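Local coordinates for protein succinylglutamate desuccinylase/aspartoacylase (Shewanella frigidimarina, PDB 3LWU) that binds a zinc ion and is probably a hydrolase acting on ester bonds, related to succinylglutamate desuccinylases and aspartoacylases of the zinc carboxypeptidase-like family, at residues 58-63 with 189-194; 64-69 with 109-114; 199-204 with 259-264. All coordinates share one frame; numbering follows the deposited sequence.

Interaction 1. Residues 58-63 with 189-194; sequences IQANVH and LDLHTG. With ZN (zinc ion), chain C.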
ATOM      1  N   ILE A  58      19.690   1.788 -24.374  1.00 13.76           N
ATOM      2  CA  ILE A  58      19.693   2.534 -23.121  1.00 13.81           C
ATOM      3  C   ILE A  58      18.280   2.563 -22.595  1.00 13.35           C
ATOM      4  O   ILE A  58      17.398   2.945 -23.340  1.00 14.38           O
ATOM      5  CB  ILE A  58      20.146   3.968 -23.350  1.00 13.63           C
ATOM      6  CG1 ILE A  58      21.560   3.992 -23.948  1.00 14.25           C
ATOM      7  CG2 ILE A  58      20.124   4.757 -22.021  1.00 13.65           C
ATOM      8  CD1 ILE A  58      22.078   5.438 -24.321  1.00 11.94           C
ATOM      9  N   GLN A  59      18.052   2.139 -21.352  1.00 13.08           N
ATOM     10  CA  GLN A  59      16.724   2.172 -20.748  1.00 13.64           C
ATOM     11  C   GLN A  59      16.780   2.846 -19.382  1.00 13.84           C
ATOM     12  O   GLN A  59      17.817   2.883 -18.762  1.00 13.69           O
ATOM     13  CB  GLN A  59      16.078   0.784 -20.634  1.00 14.41           C
ATOM     14  CG  GLN A  59      16.798  -0.229 -19.686  1.00 16.15           C
ATOM     15  CD  GLN A  59      16.030  -1.519 -19.512  1.00 15.91           C
ATOM     16  OE1 GLN A  59      15.334  -1.952 -20.428  1.00 16.68           O
ATOM     17  NE2 GLN A  59      16.141  -2.137 -18.321  1.00 14.32           N
ATOM     18  N   ALA A  60      15.659   3.411 -18.950  1.00 13.43           N
ATOM     19  CA  ALA A  60      15.541   4.000 -17.625  1.00 14.29           C
ATOM     20  C   ALA A  60      14.265   3.559 -16.938  1.00 14.30           C
ATOM     21  O   ALA A  60      13.276   3.215 -17.618  1.00 14.86           O
ATOM     22  CB  ALA A  60      15.552   5.568 -17.715  1.00 12.73           C
ATOM     23  N   ASN A  61      14.283   3.595 -15.597  1.00 14.22           N
ATOM     24  CA  ASN A  61      13.041   3.721 -14.776  1.00 15.28           C
ATOM     25  C   ASN A  61      12.280   2.411 -14.674  1.00 15.61           C
ATOM     26  O   ASN A  61      11.087   2.399 -14.445  1.00 15.88           O
ATOM     27  CB  ASN A  61      12.167   4.860 -15.337  1.00 14.29           C
ATOM     28  CG  ASN A  61      11.214   5.527 -14.307  1.00 16.02           C
ATOM     29  OD1 ASN A  61      10.489   6.433 -14.703  1.00 15.19           O
ATOM     30  ND2 ASN A  61      11.240   5.122 -13.015  1.00 14.31           N
ATOM     31  N   VAL A  62      12.998   1.287 -14.779  1.00 16.25           N
ATOM     32  CA  VAL A  62      12.396  -0.010 -14.499  1.00 16.31           C
ATOM     33  C   VAL A  62      11.922  -0.102 -13.057  1.00 15.87           C
ATOM     34  O   VAL A  62      10.906  -0.736 -12.749  1.00 16.26           O
ATOM     35  CB  VAL A  62      13.351  -1.145 -14.819  1.00 16.43           C
ATOM     36  CG1 VAL A  62      12.815  -2.456 -14.267  1.00 16.26           C
ATOM     37  CG2 VAL A  62      13.533  -1.235 -16.334  1.00 18.01           C
ATOM     38  N   HIS A  63      12.686   0.504 -12.172  1.00 16.18           N
ATOM     39  CA  HIS A  63      12.250   0.748 -10.796  1.00 16.35           C
ATOM     40  C   HIS A  63      11.534   2.063 -10.859  1.00 16.44           C
ATOM     41  O   HIS A  63      12.130   3.060 -11.201  1.00 17.18           O
ATOM     42  CB  HIS A  63      13.475   0.803  -9.842  1.00 16.54           C
ATOM     43  CG  HIS A  63      14.001  -0.549  -9.466  1.00 15.12           C
ATOM     44  ND1 HIS A  63      15.343  -0.830  -9.340  1.00 19.47           N
ATOM     45  CD2 HIS A  63      13.356  -1.723  -9.260  1.00 17.18           C
ATOM     46  CE1 HIS A  63      15.507  -2.101  -9.019  1.00 14.93           C
ATOM     47  NE2 HIS A  63      14.314  -2.672  -8.972  1.00 17.88           N
ATOM     48  N   LEU A 189      23.032  -0.008 -21.461  1.00 15.06           N
ATOM     49  CA  LEU A 189      23.075   0.852 -20.285  1.00 15.36           C
ATOM     50  C   LEU A 189      21.704   0.822 -19.649  1.00 15.73           C
ATOM     51  O   LEU A 189      20.700   1.241 -20.280  1.00 16.10           O
ATOM     52  CB  LEU A 189      23.445   2.284 -20.639  1.00 15.04           C
ATOM     53  CG  LEU A 189      24.724   2.503 -21.460  1.00 16.64           C
ATOM     54  CD1 LEU A 189      24.829   3.980 -21.870  1.00 18.69           C
ATOM     55  CD2 LEU A 189      25.971   2.028 -20.747  1.00 16.68           C
ATOM     56  N   ASP A 190      21.656   0.330 -18.411  1.00 15.71           N
ATOM     57  CA  ASP A 190      20.429   0.309 -17.606  1.00 16.60           C
ATOM     58  C   ASP A 190      20.562   1.406 -16.580  1.00 15.85           C
ATOM     59  O   ASP A 190      21.427   1.338 -15.727  1.00 17.16           O
ATOM     60  CB  ASP A 190      20.276  -1.049 -16.927  1.00 16.54           C
ATOM     61  CG  ASP A 190      18.902  -1.279 -16.334  1.00 18.17           C
ATOM     62  OD1 ASP A 190      17.979  -0.471 -16.563  1.00 17.93           O
ATOM     63  OD2 ASP A 190      18.749  -2.309 -15.602  1.00 20.44           O
ATOM     64  N   LEU A 191      19.730   2.423 -16.688  1.00 15.30           N
ATOM     65  CA  LEU A 191      19.800   3.599 -15.837  1.00 15.42           C
ATOM     66  C   LEU A 191      18.845   3.537 -14.650  1.00 15.35           C
ATOM     67  O   LEU A 191      17.622   3.500 -14.812  1.00 14.99           O
ATOM     68  CB  LEU A 191      19.468   4.845 -16.650  1.00 15.07           C
ATOM     69  CG  LEU A 191      20.224   5.116 -17.949  1.00 14.70           C
ATOM     70  CD1 LEU A 191      19.894   6.464 -18.447  1.00 13.29           C
ATOM     71  CD2 LEU A 191      21.767   4.978 -17.796  1.00 15.53           C
ATOM     72  N   HIS A 192      19.443   3.552 -13.465  1.00 15.69           N
ATOM     73  CA  HIS A 192      18.768   3.453 -12.196  1.00 15.69           C
ATOM     74  C   HIS A 192      19.140   4.646 -11.299  1.00 15.39           C
ATOM     75  O   HIS A 192      19.907   5.507 -11.683  1.00 14.23           O
ATOM     76  CB  HIS A 192      19.188   2.159 -11.508  1.00 15.88           C
ATOM     77  CG  HIS A 192      18.588   0.920 -12.101  1.00 18.34           C
ATOM     78  ND1 HIS A 192      17.655   0.160 -11.434  1.00 19.30           N
ATOM     79  CD2 HIS A 192      18.833   0.273 -13.270  1.00 19.03           C
ATOM     80  CE1 HIS A 192      17.370  -0.909 -12.155  1.00 19.78           C
ATOM     81  NE2 HIS A 192      18.046  -0.851 -13.288  1.00 16.49           N
ATOM     82  N   THR A 193      18.510   4.733 -10.125  1.00 15.29           N
ATOM     83  CA  THR A 193      18.984   5.607  -9.050  1.00 15.24           C
ATOM     84  C   THR A 193      19.002   4.790  -7.765  1.00 15.27           C
ATOM     85  O   THR A 193      18.355   3.759  -7.668  1.00 15.82           O
ATOM     86  CB  THR A 193      18.085   6.851  -8.798  1.00 15.24           C
ATOM     87  OG1 THR A 193      16.968   6.464  -7.981  1.00 16.22           O
ATOM     88  CG2 THR A 193      17.596   7.516 -10.110  1.00 13.10           C
ATOM     89  N   GLY A 194      19.704   5.283  -6.762  1.00 15.72           N
ATOM     90  CA  GLY A 194      19.612   4.718  -5.427  1.00 15.50           C
ATOM     91  C   GLY A 194      18.515   5.452  -4.706  1.00 15.77           C
ATOM     92  O   GLY A 194      17.762   6.192  -5.327  1.00 15.51           O
TER
HETATM   93 ZN    ZN C 374      16.927   0.495  -9.534  1.00 29.18          ZN
HETATM   94  O   HOH W   1      16.050   1.174 -15.256  1.00 15.61           O

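Interaction 2. Residues 64-69 with 109-114; sequences GAEVQG and LGRFDP. With ZN (zinc ion), chain C.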
ATOM      1  N   GLY A  64      10.245   2.105 -10.526  1.00 16.92           N
ATOM      2  CA  GLY A  64       9.416   3.241 -10.901  1.00 15.91           C
ATOM      3  C   GLY A  64       9.670   4.557 -10.199  1.00 15.92           C
ATOM      4  O   GLY A  64       9.278   5.594 -10.711  1.00 14.83           O
ATOM      5  N   ALA A  65      10.298   4.511  -9.023  1.00 16.01           N
ATOM      6  CA  ALA A  65      10.672   5.711  -8.279  1.00 15.47           C
ATOM      7  C   ALA A  65      11.929   6.346  -8.827  1.00 15.35           C
ATOM      8  O   ALA A  65      12.261   7.491  -8.517  1.00 14.77           O
ATOM      9  CB  ALA A  65      10.909   5.356  -6.751  1.00 15.50           C
ATOM     10  N   GLU A  66      12.662   5.582  -9.623  1.00 16.26           N
ATOM     11  CA  GLU A  66      13.979   5.977 -10.074  1.00 15.96           C
ATOM     12  C   GLU A  66      13.871   6.749 -11.378  1.00 15.87           C
ATOM     13  O   GLU A  66      14.232   6.237 -12.446  1.00 15.90           O
ATOM     14  CB  GLU A  66      14.851   4.729 -10.169  1.00 15.01           C
ATOM     15  CG  GLU A  66      15.020   4.054  -8.811  1.00 16.56           C
ATOM     16  CD  GLU A  66      15.828   2.768  -8.816  1.00 15.43           C
ATOM     17  OE1 GLU A  66      16.449   2.471  -9.849  1.00 17.47           O
ATOM     18  OE2 GLU A  66      15.796   2.006  -7.781  1.00 15.89           O
ATOM     19  N   VAL A  67      13.344   7.979 -11.266  1.00 15.85           N
ATOM     20  CA  VAL A  67      12.922   8.751 -12.426  1.00 15.39           C
ATOM     21  C   VAL A  67      14.034   9.557 -13.097  1.00 16.44           C
ATOM     22  O   VAL A  67      13.845   9.953 -14.260  1.00 16.40           O
ATOM     23  CB  VAL A  67      11.677   9.666 -12.141  1.00 15.57           C
ATOM     24  CG1 VAL A  67      10.422   8.796 -11.861  1.00 13.08           C
ATOM     25  CG2 VAL A  67      11.946  10.682 -10.996  1.00 13.30           C
ATOM     26  N   GLN A  68      15.202   9.745 -12.443  1.00 16.65           N
ATOM     27  CA  GLN A  68      16.256  10.651 -12.998  1.00 16.28           C
ATOM     28  C   GLN A  68      16.770  10.182 -14.355  1.00 15.82           C
ATOM     29  O   GLN A  68      17.117  11.015 -15.198  1.00 15.13           O
ATOM     30  CB  GLN A  68      17.411  10.865 -11.999  1.00 16.57           C
ATOM     31  CG  GLN A  68      18.635  11.702 -12.465  1.00 14.05           C
ATOM     32  CD  GLN A  68      18.376  13.185 -12.660  1.00 15.53           C
ATOM     33  OE1 GLN A  68      17.215  13.656 -12.837  1.00 17.36           O
ATOM     34  NE2 GLN A  68      19.460  13.952 -12.646  1.00 13.64           N
ATOM     35  N   GLY A  69      16.780   8.870 -14.580  1.00 15.36           N
ATOM     36  CA  GLY A  69      17.176   8.317 -15.890  1.00 15.01           C
ATOM     37  C   GLY A  69      16.421   8.866 -17.091  1.00 15.14           C
ATOM     38  O   GLY A  69      16.961   8.908 -18.201  1.00 15.15           O
ATOM     39  N   LEU A 109       5.582   3.540  -5.275  1.00 17.92           N
ATOM     40  CA  LEU A 109       5.853   2.172  -4.897  1.00 17.62           C
ATOM     41  C   LEU A 109       6.241   1.423  -6.172  1.00 17.38           C
ATOM     42  O   LEU A 109       5.485   0.619  -6.720  1.00 16.64           O
ATOM     43  CB  LEU A 109       4.628   1.578  -4.172  1.00 18.28           C
ATOM     44  CG  LEU A 109       4.781   0.195  -3.479  1.00 19.17           C
ATOM     45  CD1 LEU A 109       5.694   0.292  -2.246  1.00 13.59           C
ATOM     46  CD2 LEU A 109       3.348  -0.319  -3.055  1.00 15.11           C
ATOM     47  N   GLY A 110       7.455   1.686  -6.636  1.00 17.17           N
ATOM     48  CA  GLY A 110       7.863   1.262  -7.968  1.00 17.47           C
ATOM     49  C   GLY A 110       8.859   0.160  -8.054  1.00 17.60           C
ATOM     50  O   GLY A 110       9.285  -0.208  -9.143  1.00 18.12           O
ATOM     51  N   ARG A 111       9.274  -0.375  -6.916  1.00 17.59           N
ATOM     52  CA  ARG A 111      10.383  -1.308  -6.895  1.00 16.94           C
ATOM     53  C   ARG A 111       9.995  -2.749  -7.236  1.00 16.34           C
ATOM     54  O   ARG A 111      10.789  -3.506  -7.837  1.00 15.41           O
ATOM     55  CB  ARG A 111      11.039  -1.267  -5.525  1.00 17.75           C
ATOM     56  CG  ARG A 111      12.263  -2.144  -5.400  1.00 19.48           C
ATOM     57  CD  ARG A 111      12.821  -2.004  -3.981  1.00 24.82           C
ATOM     58  NE  ARG A 111      14.058  -2.746  -3.825  1.00 25.03           N
ATOM     59  CZ  ARG A 111      15.220  -2.369  -4.368  1.00 27.49           C
ATOM     60  NH1 ARG A 111      15.300  -1.249  -5.078  1.00 25.82           N
ATOM     61  NH2 ARG A 111      16.299  -3.133  -4.210  1.00 28.12           N
ATOM     62  N   PHE A 112       8.785  -3.122  -6.843  1.00 15.48           N
ATOM     63  CA  PHE A 112       8.350  -4.492  -7.002  1.00 16.44           C
ATOM     64  C   PHE A 112       6.888  -4.594  -7.401  1.00 15.74           C
ATOM     65  O   PHE A 112       6.115  -3.645  -7.266  1.00 15.56           O
ATOM     66  CB  PHE A 112       8.659  -5.301  -5.726  1.00 16.43           C
ATOM     67  CG  PHE A 112       8.199  -4.620  -4.431  1.00 16.96           C
ATOM     68  CD1 PHE A 112       6.866  -4.581  -4.082  1.00 15.52           C
ATOM     69  CD2 PHE A 112       9.126  -4.033  -3.570  1.00 17.98           C
ATOM     70  CE1 PHE A 112       6.464  -3.964  -2.900  1.00 18.61           C
ATOM     71  CE2 PHE A 112       8.735  -3.439  -2.371  1.00 17.66           C
ATOM     72  CZ  PHE A 112       7.414  -3.394  -2.042  1.00 18.89           C
ATOM     73  N   ASP A 113       6.527  -5.739  -7.953  1.00 15.76           N
ATOM     74  CA  ASP A 113       5.129  -6.039  -8.252  1.00 15.98           C
ATOM     75  C   ASP A 113       4.316  -5.870  -6.954  1.00 16.40           C
ATOM     76  O   ASP A 113       4.580  -6.560  -5.979  1.00 16.26           O
ATOM     77  CB  ASP A 113       5.039  -7.471  -8.745  1.00 16.28           C
ATOM     78  CG  ASP A 113       3.646  -7.851  -9.252  1.00 16.87           C
ATOM     79  OD1 ASP A 113       2.655  -7.206  -8.859  1.00 15.39           O
ATOM     80  OD2 ASP A 113       3.563  -8.784 -10.092  1.00 17.64           O
ATOM     81  N   PRO A 114       3.299  -4.996  -6.964  1.00 16.23           N
ATOM     82  CA  PRO A 114       2.538  -4.744  -5.744  1.00 16.83           C
ATOM     83  C   PRO A 114       1.718  -5.936  -5.350  1.00 16.45           C
ATOM     84  O   PRO A 114       1.390  -6.057  -4.196  1.00 17.85           O
ATOM     85  CB  PRO A 114       1.704  -3.514  -6.084  1.00 16.79           C
ATOM     86  CG  PRO A 114       1.630  -3.478  -7.564  1.00 17.31           C
ATOM     87  CD  PRO A 114       2.866  -4.135  -8.075  1.00 17.19           C
TER
HETATM   88 ZN    ZN C 374      16.927   0.495  -9.534  1.00 29.18          ZN
HETATM   89  O   HOH W   2      13.535   1.215  -6.254  1.00 21.76           O

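Interaction 3. Residues 199-204 with 259-264; sequences KHLYCP and FTLELA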
ATOM      1  N   LYS A 199      26.301   9.116  -6.838  1.00 17.46           N
ATOM      2  CA  LYS A 199      26.374   8.463  -8.130  1.00 17.01           C
ATOM      3  C   LYS A 199      27.310   7.294  -8.011  1.00 16.36           C
ATOM      4  O   LYS A 199      28.400   7.433  -7.469  1.00 16.78           O
ATOM      5  CB  LYS A 199      26.860   9.409  -9.222  1.00 17.30           C
ATOM      6  CG  LYS A 199      25.905  10.568  -9.534  1.00 17.71           C
ATOM      7  CD  LYS A 199      26.462  11.474 -10.602  1.00 19.41           C
ATOM      8  CE  LYS A 199      25.689  12.771 -10.685  1.00 20.35           C
ATOM      9  NZ  LYS A 199      26.063  13.539 -11.887  1.00 20.71           N
ATOM     10  N   HIS A 200      26.881   6.132  -8.494  1.00 15.27           N
ATOM     11  CA  HIS A 200      27.759   4.984  -8.540  1.00 14.32           C
ATOM     12  C   HIS A 200      27.455   4.087  -9.742  1.00 14.44           C
ATOM     13  O   HIS A 200      26.472   4.272 -10.384  1.00 15.16           O
ATOM     14  CB  HIS A 200      27.750   4.226  -7.187  1.00 14.76           C
ATOM     15  CG  HIS A 200      26.402   3.753  -6.724  1.00 12.33           C
ATOM     16  ND1 HIS A 200      25.419   4.605  -6.265  1.00 11.23           N
ATOM     17  CD2 HIS A 200      25.905   2.496  -6.573  1.00 15.19           C
ATOM     18  CE1 HIS A 200      24.355   3.906  -5.905  1.00 13.99           C
ATOM     19  NE2 HIS A 200      24.628   2.615  -6.061  1.00 12.79           N
ATOM     20  N   LEU A 201      28.310   3.130 -10.047  1.00 14.59           N
ATOM     21  CA  LEU A 201      28.177   2.308 -11.239  1.00 15.29           C
ATOM     22  C   LEU A 201      28.407   0.815 -10.935  1.00 15.35           C
ATOM     23  O   LEU A 201      29.225   0.473 -10.128  1.00 14.17           O
ATOM     24  CB  LEU A 201      29.241   2.771 -12.241  1.00 16.03           C
ATOM     25  CG  LEU A 201      29.595   1.993 -13.508  1.00 15.88           C
ATOM     26  CD1 LEU A 201      28.408   2.040 -14.436  1.00 18.95           C
ATOM     27  CD2 LEU A 201      30.800   2.597 -14.172  1.00 17.27           C
ATOM     28  N   TYR A 202      27.669  -0.061 -11.585  1.00 16.65           N
ATOM     29  CA  TYR A 202      27.916  -1.488 -11.500  1.00 18.89           C
ATOM     30  C   TYR A 202      28.596  -1.873 -12.799  1.00 19.65           C
ATOM     31  O   TYR A 202      28.025  -1.656 -13.870  1.00 20.74           O
ATOM     32  CB  TYR A 202      26.612  -2.239 -11.394  1.00 19.00           C
ATOM     33  CG  TYR A 202      26.022  -2.275 -10.018  1.00 20.61           C
ATOM     34  CD1 TYR A 202      25.153  -1.284  -9.591  1.00 23.48           C
ATOM     35  CD2 TYR A 202      26.311  -3.304  -9.134  1.00 24.00           C
ATOM     36  CE1 TYR A 202      24.582  -1.311  -8.353  1.00 22.54           C
ATOM     37  CE2 TYR A 202      25.737  -3.328  -7.860  1.00 24.76           C
ATOM     38  CZ  TYR A 202      24.885  -2.310  -7.486  1.00 24.56           C
ATOM     39  OH  TYR A 202      24.286  -2.299  -6.251  1.00 27.43           O
ATOM     40  N   CYS A 203      29.792  -2.431 -12.712  1.00 20.53           N
ATOM     41  CA  CYS A 203      30.627  -2.714 -13.897  1.00 21.18           C
ATOM     42  C   CYS A 203      31.209  -4.102 -13.809  1.00 22.28           C
ATOM     43  O   CYS A 203      31.910  -4.404 -12.858  1.00 23.39           O
ATOM     44  CB  CYS A 203      31.764  -1.708 -13.927  1.00 20.51           C
ATOM     45  SG  CYS A 203      32.851  -1.747 -15.354  1.00 21.72           S
ATOM     46  N   PRO A 204      30.945  -4.965 -14.795  1.00 23.44           N
ATOM     47  CA  PRO A 204      31.646  -6.246 -14.710  1.00 23.23           C
ATOM     48  C   PRO A 204      33.174  -6.156 -14.752  1.00 23.77           C
ATOM     49  O   PRO A 204      33.762  -5.239 -15.346  1.00 22.66           O
ATOM     50  CB  PRO A 204      31.128  -7.017 -15.926  1.00 23.70           C
ATOM     51  CG  PRO A 204      30.521  -5.996 -16.819  1.00 23.49           C
ATOM     52  CD  PRO A 204      30.015  -4.925 -15.938  1.00 23.50           C
ATOM     53  N   PHE A 259      26.293  -2.167 -18.387  1.00 20.05           N
ATOM     54  CA  PHE A 259      26.515  -1.394 -17.153  1.00 20.02           C
ATOM     55  C   PHE A 259      25.187  -0.967 -16.557  1.00 20.32           C
ATOM     56  O   PHE A 259      24.257  -0.648 -17.297  1.00 19.92           O
ATOM     57  CB  PHE A 259      27.291  -0.098 -17.442  1.00 20.05           C
ATOM     58  CG  PHE A 259      28.483  -0.287 -18.298  1.00 19.52           C
ATOM     59  CD1 PHE A 259      29.723  -0.586 -17.738  1.00 20.58           C
ATOM     60  CD2 PHE A 259      28.389  -0.161 -19.660  1.00 18.69           C
ATOM     61  CE1 PHE A 259      30.806  -0.784 -18.521  1.00 20.23           C
ATOM     62  CE2 PHE A 259      29.476  -0.365 -20.440  1.00 18.78           C
ATOM     63  CZ  PHE A 259      30.689  -0.666 -19.880  1.00 20.06           C
ATOM     64  N   THR A 260      25.101  -0.951 -15.221  1.00 20.07           N
ATOM     65  CA  THR A 260      23.959  -0.342 -14.503  1.00 19.18           C
ATOM     66  C   THR A 260      24.496   0.942 -13.865  1.00 19.72           C
ATOM     67  O   THR A 260      25.431   0.909 -13.038  1.00 19.54           O
ATOM     68  CB  THR A 260      23.384  -1.282 -13.440  1.00 19.21           C
ATOM     69  OG1 THR A 260      22.923  -2.497 -14.063  1.00 22.25           O
ATOM     70  CG2 THR A 260      22.239  -0.674 -12.587  1.00 15.91           C
ATOM     71  N   LEU A 261      23.932   2.072 -14.283  1.00 18.47           N
ATOM     72  CA  LEU A 261      24.286   3.363 -13.716  1.00 18.14           C
ATOM     73  C   LEU A 261      23.299   3.723 -12.600  1.00 18.17           C
ATOM     74  O   LEU A 261      22.107   3.543 -12.751  1.00 17.02           O
ATOM     75  CB  LEU A 261      24.248   4.444 -14.786  1.00 17.98           C
ATOM     76  CG  LEU A 261      25.429   4.484 -15.758  1.00 17.14           C
ATOM     77  CD1 LEU A 261      25.565   3.176 -16.488  1.00 17.15           C
ATOM     78  CD2 LEU A 261      25.255   5.677 -16.716  1.00 14.35           C
ATOM     79  N   GLU A 262      23.812   4.196 -11.477  1.00 18.44           N
ATOM     80  CA  GLU A 262      22.972   4.622 -10.356  1.00 19.13           C
ATOM     81  C   GLU A 262      23.124   6.139 -10.207  1.00 18.77           C
ATOM     82  O   GLU A 262      24.084   6.628  -9.631  1.00 20.03           O
ATOM     83  CB  GLU A 262      23.384   3.873  -9.085  1.00 19.19           C
ATOM     84  CG  GLU A 262      23.415   2.357  -9.243  1.00 20.04           C
ATOM     85  CD  GLU A 262      22.033   1.725  -9.241  1.00 21.36           C
ATOM     86  OE1 GLU A 262      21.070   2.325  -8.677  1.00 19.74           O
ATOM     87  OE2 GLU A 262      21.943   0.595  -9.760  1.00 18.83           O
ATOM     88  N   LEU A 263      22.158   6.870 -10.737  1.00 19.10           N
ATOM     89  CA  LEU A 263      22.255   8.310 -10.925  1.00 18.58           C
ATOM     90  C   LEU A 263      21.675   9.102  -9.732  1.00 19.08           C
ATOM     91  O   LEU A 263      20.658   9.792  -9.837  1.00 18.46           O
ATOM     92  CB  LEU A 263      21.566   8.662 -12.234  1.00 18.28           C
ATOM     93  CG  LEU A 263      22.140   7.905 -13.467  1.00 21.23           C
ATOM     94  CD1 LEU A 263      21.124   7.919 -14.604  1.00 23.23           C
ATOM     95  CD2 LEU A 263      23.475   8.413 -13.902  1.00 18.51           C
ATOM     96  N   ALA A 264      22.369   9.008  -8.598  1.00 18.47           N
ATOM     97  CA  ALA A 264      22.009   9.737  -7.367  1.00 17.93           C
ATOM     98  C   ALA A 264      20.662   9.280  -6.843  1.00 16.95           C
ATOM     99  O   ALA A 264      20.425   8.101  -6.839  1.00 17.33           O
ATOM    100  CB  ALA A 264      22.112  11.268  -7.526  1.00 16.74           C
TER

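Interaction 1. Residues 58-63 with 189-194
D190 OD1 is gripped by two donors, the amide nitrogen NE2 of Q59 at 3.0 Å and a water at 2.9 Å. D190 OD1 lies in the plane of the Q59 amide, whereas NE2 stands above the carboxylate plane, the two groups being turned 70° apart. Q59 can reach across because its chain is extended beyond CG; its amide is also held outside the pair, OE1 by Y57 and NE2 by Y124. The water donates to L191 O as well and accepts from V62 N, so it ties the backbone of strand 189-194 at L191 to the turn after strand 58-60. It also lies over one face of the H192 ring, toward its rim.

Strands 58-60 and 189-194 are parallel neighbours in the central sheet of a zinc carboxypeptidase-like fold, and the metal site lies just beyond strand 58-60, beside H192. Their backbones join through Q59 N to L189 O and L191 N to Q59 O (2.9 Å), followed by a weak bond from N61 N to L191 O. On the opposite face from Q59 and D190, branched apolar chains suit the helix-covered interior: I58 CG1 lies 3.9 Å alongside L189 CD1, while A60 is small enough to bring its CB near that of L191, and helix 68-80 covers I58, A60 and L191.

Beyond the pairing, H63 ND1 and H192 ND1 each bind zinc at 2.1 Å. The rings are steeply inclined, and both nitrogens converge on the ion. D190 OD2 takes a weak bond from H192 NE2 (2.8 Å), whereas N119 holds H63 NE2.

Interaction 2. Residues 64-69 with 109-114
The H-x-x-E zinc motif of the carboxypeptidase-like family runs into segment 64-69, which follows the ligand H63, supplies the ligand E66 and enters helix 68-80. Against it lies the loop 109-114, and the anchor between them is a backbone bond, G64 N to G110 O, 2.9 Å long and nearly straight at the hydrogen (172°). The donor nevertheless stands above the carbonyl plane of G110, 49° out of it, so the bond does not follow a lone pair. Two glycines suit this crossing: with no side chain on either residue the backbones come close enough for G64 CA to lie 3.9 Å from G110 CA, and the peptide of A65 also passes near G110.

E66 is the centre of an inverse gamma turn, a tight kink closed by a weak bond from V67 N to A65 O. Its side chain, extended beyond CG (chi2 178°), reaches the metal, and the carboxylate meets zinc unevenly, OE1 at 2.1 Å and OE2 at 2.6 Å. OE1 is steadied by the backbone N of T193, while H63 and H192 bind the same ion.

R111 is the long, charged partner from the loop. Its outstretched chain carries the guanidinium to the zinc side, where an unidentified bound molecule bonds both R111 NH2 and E66 OE2. R111 NH1 stays 4.3 Å from E66 OE2, too far for a direct salt bridge though the opposite charges should still attract. A water spans the gap, donating to E66 OE2 at 2.8 Å. The same water O lies in the guanidinium plane and accepts from R111 NH1 at 3.3 Å.

Interaction 3. Residues 199-204 with 259-264
Backbone hydrogen bonds set the register between strands 200-204 and 259-263, which run antiparallel. H200 with E262 and Y202 with T260 are hydrogen-bonded pairs, each joined in both directions; the shortest bond, Y202 N to T260 O, measures 2.8 Å and is almost straight (174°). Between them L201 faces L261 as a non-hydrogen-bonded pair. K199 adds a CA-H...O contact to E262 O.

Contacts with flat groups come next. E262 CB sits over the centre of the H200 ring, 3.4 Å from the centroid, in a CH-pi contact. The ring reaches E262 because H200 places CG between its backbone N and carbonyl carbon (chi1 57°), and ND1, bonded to C198 O, fixes its rotation. E262 then bends at chi2, bringing OE2 to 3.5 Å from Y202 CE1, with the carboxylate plane steeply turned against the tyrosine ring. At the other end C203 SG meets the edge of the F259 ring, in its plane, 3.9 Å from CE1; the soft, polarisable sulfur suits such an aromatic border, and F214 and Y284 add edge-to-face rings around F259.

Apolar packing joins L201 and L261. L201 CD1 lies 3.7 Å from L261 CD1, the two leucines side by side, and also touches F259 CB at 3.9 Å.

Among the charged and polar ends, K199 NZ forms salt bridges with D273 and D277 on helix 271-287. On the face opposite the leucines H200 NE2 bonds an unidentified bound molecule, and the nearest atom of the E262 side chain is about 5 Å from zinc. A polar side that probably lines the pocket, backed by an apolar one, is consistent with the central mixed sheet of zinc carboxypeptidase-like enzymes, whose active site opens at the strand ends.

All three contacts are mainly buried, but their chemistry follows their place. Interactions 1 and 3 are strand pairings joined through the neighbouring strands 187-194 and 257-263: the backbone N and O of H192 probably bond L261 O and L263 N, so one parallel and one antiparallel pair become contiguous parts of the sheet, with apolar packing on one face and polar groups toward the metal. Interaction 2 is much smaller, a crossing of loops with one backbone bond and a water bridge; only here does an exposed residue, R111, take part, and other subunits approach its segments. Interactions 1 and 2 share zinc, which unites H63, H192 and E66, whereas interaction 3 borders the site without binding the metal.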